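Local coordinates for protein catalase (Pseudomonas syringae, PDB 1M7S) that decomposes hydrogen peroxide into water and oxygen with a heme cofactor, protecting cells from its toxic effects, at residues N125-D133 with V165-L175. Numbering follows the deposited sequence.
Sequences NFPTFFIRD and VPEATRTLTLL
Thr128 OG1 is gripped by two groups from helix 169-176: it shares a hydrogen bond of 2.7 Å with Thr171 OG1, and Arg170 NH1 donates to it over 3.1 Å. The N-H...O angle of 150°, with the oxygen tilted from the guanidinium plane, marks the arginine bond as somewhat bent. Arg170 gets there with a chain extended from CG to NE, crossing the threonine at about a right angle. A water adds a backbone link, donating to Phe129 O and Glu167 O and accepting from Thr171 N at 3.0 Å.

Two CH-pi contacts lie beside this polar group. Leu174 CB sits 3.8 Å from the centroid of the Phe126 ring, 4° off the ring normal, while Leu174 CD1 packs on Phe126 CB. With chi1 at -50°, Thr171 turns OG1 to Thr128 and lays CG2 3.6 Å from the Phe130 ring centroid, toward the rim of that face; Leu172 CD2 touches Phe130 CE2 at 3.8 Å.

Farther along, Glu167 CB lies over one face of the Arg132 guanidinium, toward its rim. Arg132 NH2 and Glu167 OE1 stay 4.0 Å apart, beyond a salt bridge, and a water links them; Arg132 makes its salt bridges with Glu409 and Asp274.

Phe129 belongs to the heme pocket. The contact joins the distal-side loop after strand 117-124 of the catalase beta-barrel to helix 169-176, which packs on helices 413-421 and 443-456.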
ATOM      1  N   ASN A 125     -13.028  26.887 -12.652  1.00  7.91           N
ATOM      2  CA  ASN A 125     -13.806  27.899 -13.387  1.00  8.87           C
ATOM      3  C   ASN A 125     -13.934  29.119 -12.494  1.00 10.44           C
ATOM      4  O   ASN A 125     -13.848  30.250 -13.014  1.00 13.03           O
ATOM      5  CB  ASN A 125     -15.151  27.317 -13.860  1.00  8.91           C
ATOM      6  CG  ASN A 125     -16.102  27.013 -12.710  1.00 11.07           C
ATOM      7  OD1 ASN A 125     -15.664  26.584 -11.638  1.00 10.98           O
ATOM      8  ND2 ASN A 125     -17.418  27.227 -12.884  1.00 12.60           N
ATOM      9  N   PHE A 126     -14.054  29.010 -11.158  1.00  7.47           N
ATOM     10  CA  PHE A 126     -14.201  30.244 -10.366  1.00  8.58           C
ATOM     11  C   PHE A 126     -12.845  30.928 -10.245  1.00  6.31           C
ATOM     12  O   PHE A 126     -11.834  30.269 -10.001  1.00  7.14           O
ATOM     13  CB  PHE A 126     -14.693  29.952  -8.943  1.00  8.00           C
ATOM     14  CG  PHE A 126     -16.059  29.360  -8.784  1.00  9.32           C
ATOM     15  CD1 PHE A 126     -16.981  29.317  -9.808  1.00  9.67           C
ATOM     16  CD2 PHE A 126     -16.414  28.877  -7.511  1.00  8.54           C
ATOM     17  CE1 PHE A 126     -18.226  28.730  -9.626  1.00  7.41           C
ATOM     18  CE2 PHE A 126     -17.693  28.349  -7.323  1.00  8.70           C
ATOM     19  CZ  PHE A 126     -18.590  28.274  -8.375  1.00  6.88           C
ATOM     20  N   PRO A 127     -12.787  32.240 -10.367  1.00  5.07           N
ATOM     21  CA  PRO A 127     -11.475  32.917 -10.348  1.00  5.40           C
ATOM     22  C   PRO A 127     -10.899  33.180  -8.978  1.00  7.22           C
ATOM     23  O   PRO A 127      -9.807  33.714  -8.746  1.00  6.55           O
ATOM     24  CB  PRO A 127     -11.760  34.259 -11.065  1.00  8.52           C
ATOM     25  CG  PRO A 127     -13.179  34.485 -10.625  1.00 10.79           C
ATOM     26  CD  PRO A 127     -13.892  33.125 -10.746  1.00  7.20           C
ATOM     27  N   THR A 128     -11.697  32.880  -7.924  1.00  7.75           N
ATOM     28  CA  THR A 128     -11.306  33.130  -6.543  1.00  7.62           C
ATOM     29  C   THR A 128     -11.613  31.837  -5.755  1.00  9.02           C
ATOM     30  O   THR A 128     -12.409  31.034  -6.227  1.00  8.66           O
ATOM     31  CB  THR A 128     -12.060  34.306  -5.899  1.00  8.06           C
ATOM     32  OG1 THR A 128     -13.479  34.258  -6.089  1.00  8.12           O
ATOM     33  CG2 THR A 128     -11.515  35.591  -6.546  1.00  9.21           C
ATOM     34  N   PHE A 129     -11.085  31.768  -4.546  1.00  8.68           N
ATOM     35  CA  PHE A 129     -11.328  30.589  -3.698  1.00  8.10           C
ATOM     36  C   PHE A 129     -11.944  31.025  -2.377  1.00  6.71           C
ATOM     37  O   PHE A 129     -12.100  32.238  -2.130  1.00 10.53           O
ATOM     38  CB  PHE A 129      -9.991  29.879  -3.467  1.00  9.77           C
ATOM     39  CG  PHE A 129     -10.233  28.424  -3.149  1.00 13.85           C
ATOM     40  CD1 PHE A 129      -9.836  27.892  -1.925  1.00 14.98           C
ATOM     41  CD2 PHE A 129     -10.852  27.611  -4.082  1.00 14.97           C
ATOM     42  CE1 PHE A 129     -10.067  26.559  -1.672  1.00 14.45           C
ATOM     43  CE2 PHE A 129     -11.092  26.274  -3.817  1.00 17.50           C
ATOM     44  CZ  PHE A 129     -10.701  25.753  -2.594  1.00 16.65           C
ATOM     45  N   PHE A 130     -12.436  30.094  -1.581  1.00  6.81           N
ATOM     46  CA  PHE A 130     -13.116  30.439  -0.345  1.00  6.50           C
ATOM     47  C   PHE A 130     -12.151  30.824   0.752  1.00  9.60           C
ATOM     48  O   PHE A 130     -12.608  31.502   1.695  1.00 11.03           O
ATOM     49  CB  PHE A 130     -13.956  29.240   0.124  1.00  8.83           C
ATOM     50  CG  PHE A 130     -14.823  28.664  -0.975  1.00  6.08           C
ATOM     51  CD1 PHE A 130     -14.399  27.590  -1.744  1.00  9.68           C
ATOM     52  CD2 PHE A 130     -16.113  29.134  -1.130  1.00  9.10           C
ATOM     53  CE1 PHE A 130     -15.225  27.059  -2.727  1.00 10.67           C
ATOM     54  CE2 PHE A 130     -16.959  28.600  -2.088  1.00  7.52           C
ATOM     55  CZ  PHE A 130     -16.513  27.573  -2.900  1.00 11.78           C
ATOM     56  N   ILE A 131     -10.927  30.269   0.723  1.00  7.24           N
ATOM     57  CA  ILE A 131     -10.040  30.566   1.856  1.00  7.53           C
ATOM     58  C   ILE A 131      -8.712  31.124   1.341  1.00  7.43           C
ATOM     59  O   ILE A 131      -8.547  31.043   0.126  1.00  9.97           O
ATOM     60  CB  ILE A 131      -9.750  29.302   2.692  1.00  6.06           C
ATOM     61  CG1 ILE A 131      -9.282  28.176   1.783  1.00  7.27           C
ATOM     62  CG2 ILE A 131     -10.978  28.946   3.521  1.00  7.45           C
ATOM     63  CD1 ILE A 131      -8.747  26.927   2.519  1.00  6.24           C
ATOM     64  N   ARG A 132      -7.881  31.697   2.225  1.00  7.52           N
ATOM     65  CA  ARG A 132      -6.651  32.272   1.659  1.00  7.99           C
ATOM     66  C   ARG A 132      -5.381  31.688   2.215  1.00  9.36           C
ATOM     67  O   ARG A 132      -4.306  32.265   1.924  1.00  9.12           O
ATOM     68  CB  ARG A 132      -6.715  33.806   1.902  1.00  8.16           C
ATOM     69  CG  ARG A 132      -6.892  34.151   3.373  1.00  8.26           C
ATOM     70  CD  ARG A 132      -6.728  35.631   3.620  1.00 10.37           C
ATOM     71  NE  ARG A 132      -7.570  36.560   2.884  1.00  9.76           N
ATOM     72  CZ  ARG A 132      -8.452  37.345   3.511  1.00 10.78           C
ATOM     73  NH1 ARG A 132      -9.106  38.253   2.791  1.00  9.65           N
ATOM     74  NH2 ARG A 132      -8.669  37.181   4.832  1.00  8.24           N
ATOM     75  N   ASP A 133      -5.493  30.658   3.088  1.00  6.83           N
ATOM     76  CA  ASP A 133      -4.277  30.064   3.638  1.00  9.01           C
ATOM     77  C   ASP A 133      -4.475  28.565   3.605  1.00  6.89           C
ATOM     78  O   ASP A 133      -5.527  28.127   4.066  1.00  8.49           O
ATOM     79  CB  ASP A 133      -3.945  30.603   5.049  1.00  7.97           C
ATOM     80  CG  ASP A 133      -2.597  30.168   5.570  1.00 12.65           C
ATOM     81  OD1 ASP A 133      -2.283  28.942   5.499  1.00 12.10           O
ATOM     82  OD2 ASP A 133      -1.766  30.989   6.100  1.00 11.52           O
ATOM     83  N   VAL A 165     -15.310  32.770   8.751  1.00  8.78           N
ATOM     84  CA  VAL A 165     -14.489  33.020   7.565  1.00  8.98           C
ATOM     85  C   VAL A 165     -15.122  34.018   6.606  1.00  8.34           C
ATOM     86  O   VAL A 165     -15.641  33.731   5.531  1.00  7.63           O
ATOM     87  CB  VAL A 165     -14.275  31.658   6.836  1.00 10.47           C
ATOM     88  CG1 VAL A 165     -13.248  31.811   5.690  1.00  9.18           C
ATOM     89  CG2 VAL A 165     -13.758  30.550   7.754  1.00 10.50           C
ATOM     90  N   PRO A 166     -15.076  35.303   6.931  1.00  8.67           N
ATOM     91  CA  PRO A 166     -15.626  36.406   6.180  1.00  9.82           C
ATOM     92  C   PRO A 166     -14.963  36.541   4.792  1.00  8.03           C
ATOM     93  O   PRO A 166     -15.637  36.977   3.821  1.00  7.85           O
ATOM     94  CB  PRO A 166     -15.392  37.707   7.029  1.00 11.44           C
ATOM     95  CG  PRO A 166     -14.300  37.281   7.973  1.00 11.58           C
ATOM     96  CD  PRO A 166     -14.385  35.768   8.148  1.00 10.58           C
ATOM     97  N   GLU A 167     -13.745  36.023   4.662  1.00  6.87           N
ATOM     98  CA  GLU A 167     -13.067  36.009   3.361  1.00  8.52           C
ATOM     99  C   GLU A 167     -13.714  35.062   2.351  1.00  8.11           C
ATOM    100  O   GLU A 167     -13.487  35.210   1.126  1.00  7.84           O
ATOM    101  CB  GLU A 167     -11.580  35.759   3.516  1.00 10.73           C
ATOM    102  CG  GLU A 167     -11.255  34.355   4.047  1.00 10.96           C
ATOM    103  CD  GLU A 167     -11.057  34.381   5.577  1.00 14.85           C
ATOM    104  OE1 GLU A 167     -10.149  33.607   6.005  1.00 13.90           O
ATOM    105  OE2 GLU A 167     -11.837  35.085   6.307  1.00 12.60           O
ATOM    106  N   ALA A 168     -14.565  34.114   2.767  1.00  6.36           N
ATOM    107  CA  ALA A 168     -15.296  33.240   1.831  1.00  7.35           C
ATOM    108  C   ALA A 168     -16.537  33.826   1.150  1.00  7.66           C
ATOM    109  O   ALA A 168     -17.067  33.271   0.190  1.00  6.36           O
ATOM    110  CB  ALA A 168     -15.787  32.041   2.604  1.00  5.80           C
ATOM    111  N   THR A 169     -16.891  35.073   1.490  1.00  7.49           N
ATOM    112  CA  THR A 169     -18.098  35.698   0.984  1.00  7.15           C
ATOM    113  C   THR A 169     -18.126  35.795  -0.530  1.00  6.16           C
ATOM    114  O   THR A 169     -19.144  35.450  -1.169  1.00  8.72           O
ATOM    115  CB  THR A 169     -18.331  37.085   1.629  1.00  6.69           C
ATOM    116  OG1 THR A 169     -18.239  36.893   3.043  1.00  7.58           O
ATOM    117  CG2 THR A 169     -19.677  37.760   1.339  1.00  6.38           C
ATOM    118  N   ARG A 170     -17.028  36.249  -1.144  1.00  4.89           N
ATOM    119  CA  ARG A 170     -17.100  36.396  -2.629  1.00  6.61           C
ATOM    120  C   ARG A 170     -17.265  35.039  -3.292  1.00  5.70           C
ATOM    121  O   ARG A 170     -18.108  34.876  -4.189  1.00  6.08           O
ATOM    122  CB  ARG A 170     -15.771  37.074  -3.057  1.00  5.69           C
ATOM    123  CG  ARG A 170     -15.765  37.399  -4.570  1.00  8.73           C
ATOM    124  CD  ARG A 170     -14.319  37.669  -5.052  1.00  9.45           C
ATOM    125  NE  ARG A 170     -14.483  38.235  -6.397  1.00 10.75           N
ATOM    126  CZ  ARG A 170     -14.809  37.686  -7.571  1.00  9.86           C
ATOM    127  NH1 ARG A 170     -14.909  36.389  -7.784  1.00  6.72           N
ATOM    128  NH2 ARG A 170     -14.977  38.552  -8.576  1.00 10.01           N
ATOM    129  N   THR A 171     -16.485  34.034  -2.927  1.00  5.87           N
ATOM    130  CA  THR A 171     -16.613  32.738  -3.604  1.00  5.83           C
ATOM    131  C   THR A 171     -17.879  31.983  -3.255  1.00  3.88           C
ATOM    132  O   THR A 171     -18.420  31.249  -4.100  1.00  3.38           O
ATOM    133  CB  THR A 171     -15.333  31.893  -3.484  1.00  7.70           C
ATOM    134  OG1 THR A 171     -14.264  32.810  -3.889  1.00  8.84           O
ATOM    135  CG2 THR A 171     -15.335  30.687  -4.395  1.00  6.15           C
ATOM    136  N   LEU A 172     -18.458  32.109  -2.054  1.00  5.66           N
ATOM    137  CA  LEU A 172     -19.764  31.533  -1.787  1.00  6.29           C
ATOM    138  C   LEU A 172     -20.830  32.195  -2.649  1.00  7.29           C
ATOM    139  O   LEU A 172     -21.802  31.560  -3.056  1.00  7.76           O
ATOM    140  CB  LEU A 172     -20.158  31.753  -0.297  1.00  7.60           C
ATOM    141  CG  LEU A 172     -19.304  30.864   0.618  1.00  8.04           C
ATOM    142  CD1 LEU A 172     -19.510  31.365   2.044  1.00 10.08           C
ATOM    143  CD2 LEU A 172     -19.746  29.414   0.402  1.00  6.87           C
ATOM    144  N   THR A 173     -20.658  33.447  -3.015  1.00  9.78           N
ATOM    145  CA  THR A 173     -21.602  34.148  -3.924  1.00  7.43           C
ATOM    146  C   THR A 173     -21.508  33.498  -5.288  1.00  9.98           C
ATOM    147  O   THR A 173     -22.555  33.148  -5.874  1.00 11.77           O
ATOM    148  CB  THR A 173     -21.205  35.642  -4.004  1.00  7.00           C
ATOM    149  OG1 THR A 173     -21.425  36.167  -2.696  1.00  7.43           O
ATOM    150  CG2 THR A 173     -22.000  36.480  -4.997  1.00  6.88           C
ATOM    151  N   LEU A 174     -20.305  33.161  -5.770  1.00  7.26           N
ATOM    152  CA  LEU A 174     -20.244  32.435  -7.040  1.00  8.20           C
ATOM    153  C   LEU A 174     -20.879  31.040  -6.951  1.00  9.00           C
ATOM    154  O   LEU A 174     -21.633  30.560  -7.790  1.00  6.92           O
ATOM    155  CB  LEU A 174     -18.750  32.168  -7.424  1.00  8.25           C
ATOM    156  CG  LEU A 174     -17.959  33.395  -7.868  1.00 10.99           C
ATOM    157  CD1 LEU A 174     -16.491  32.977  -8.099  1.00 10.41           C
ATOM    158  CD2 LEU A 174     -18.473  34.020  -9.172  1.00 11.02           C
ATOM    159  N   LEU A 175     -20.559  30.333  -5.866  1.00  7.91           N
ATOM    160  CA  LEU A 175     -21.043  28.973  -5.636  1.00  8.23           C
ATOM    161  C   LEU A 175     -22.570  28.853  -5.694  1.00  7.31           C
ATOM    162  O   LEU A 175     -23.065  27.913  -6.328  1.00  7.24           O
ATOM    163  CB  LEU A 175     -20.535  28.399  -4.291  1.00  7.23           C
ATOM    164  CG  LEU A 175     -21.085  26.971  -3.993  1.00  7.20           C
ATOM    165  CD1 LEU A 175     -20.482  25.936  -4.951  1.00  7.38           C
ATOM    166  CD2 LEU A 175     -20.751  26.606  -2.550  1.00  7.62           C
TER
HETATM  167  O   HOH W   1     -13.925  34.148  -1.398  1.00  8.30           O
HETATM  168  O   HOH W   2      -8.462  31.592   5.097  1.00  9.53           O
HETATM  169  O   HOH W   3      -7.810  35.168   6.756  1.00 27.60           O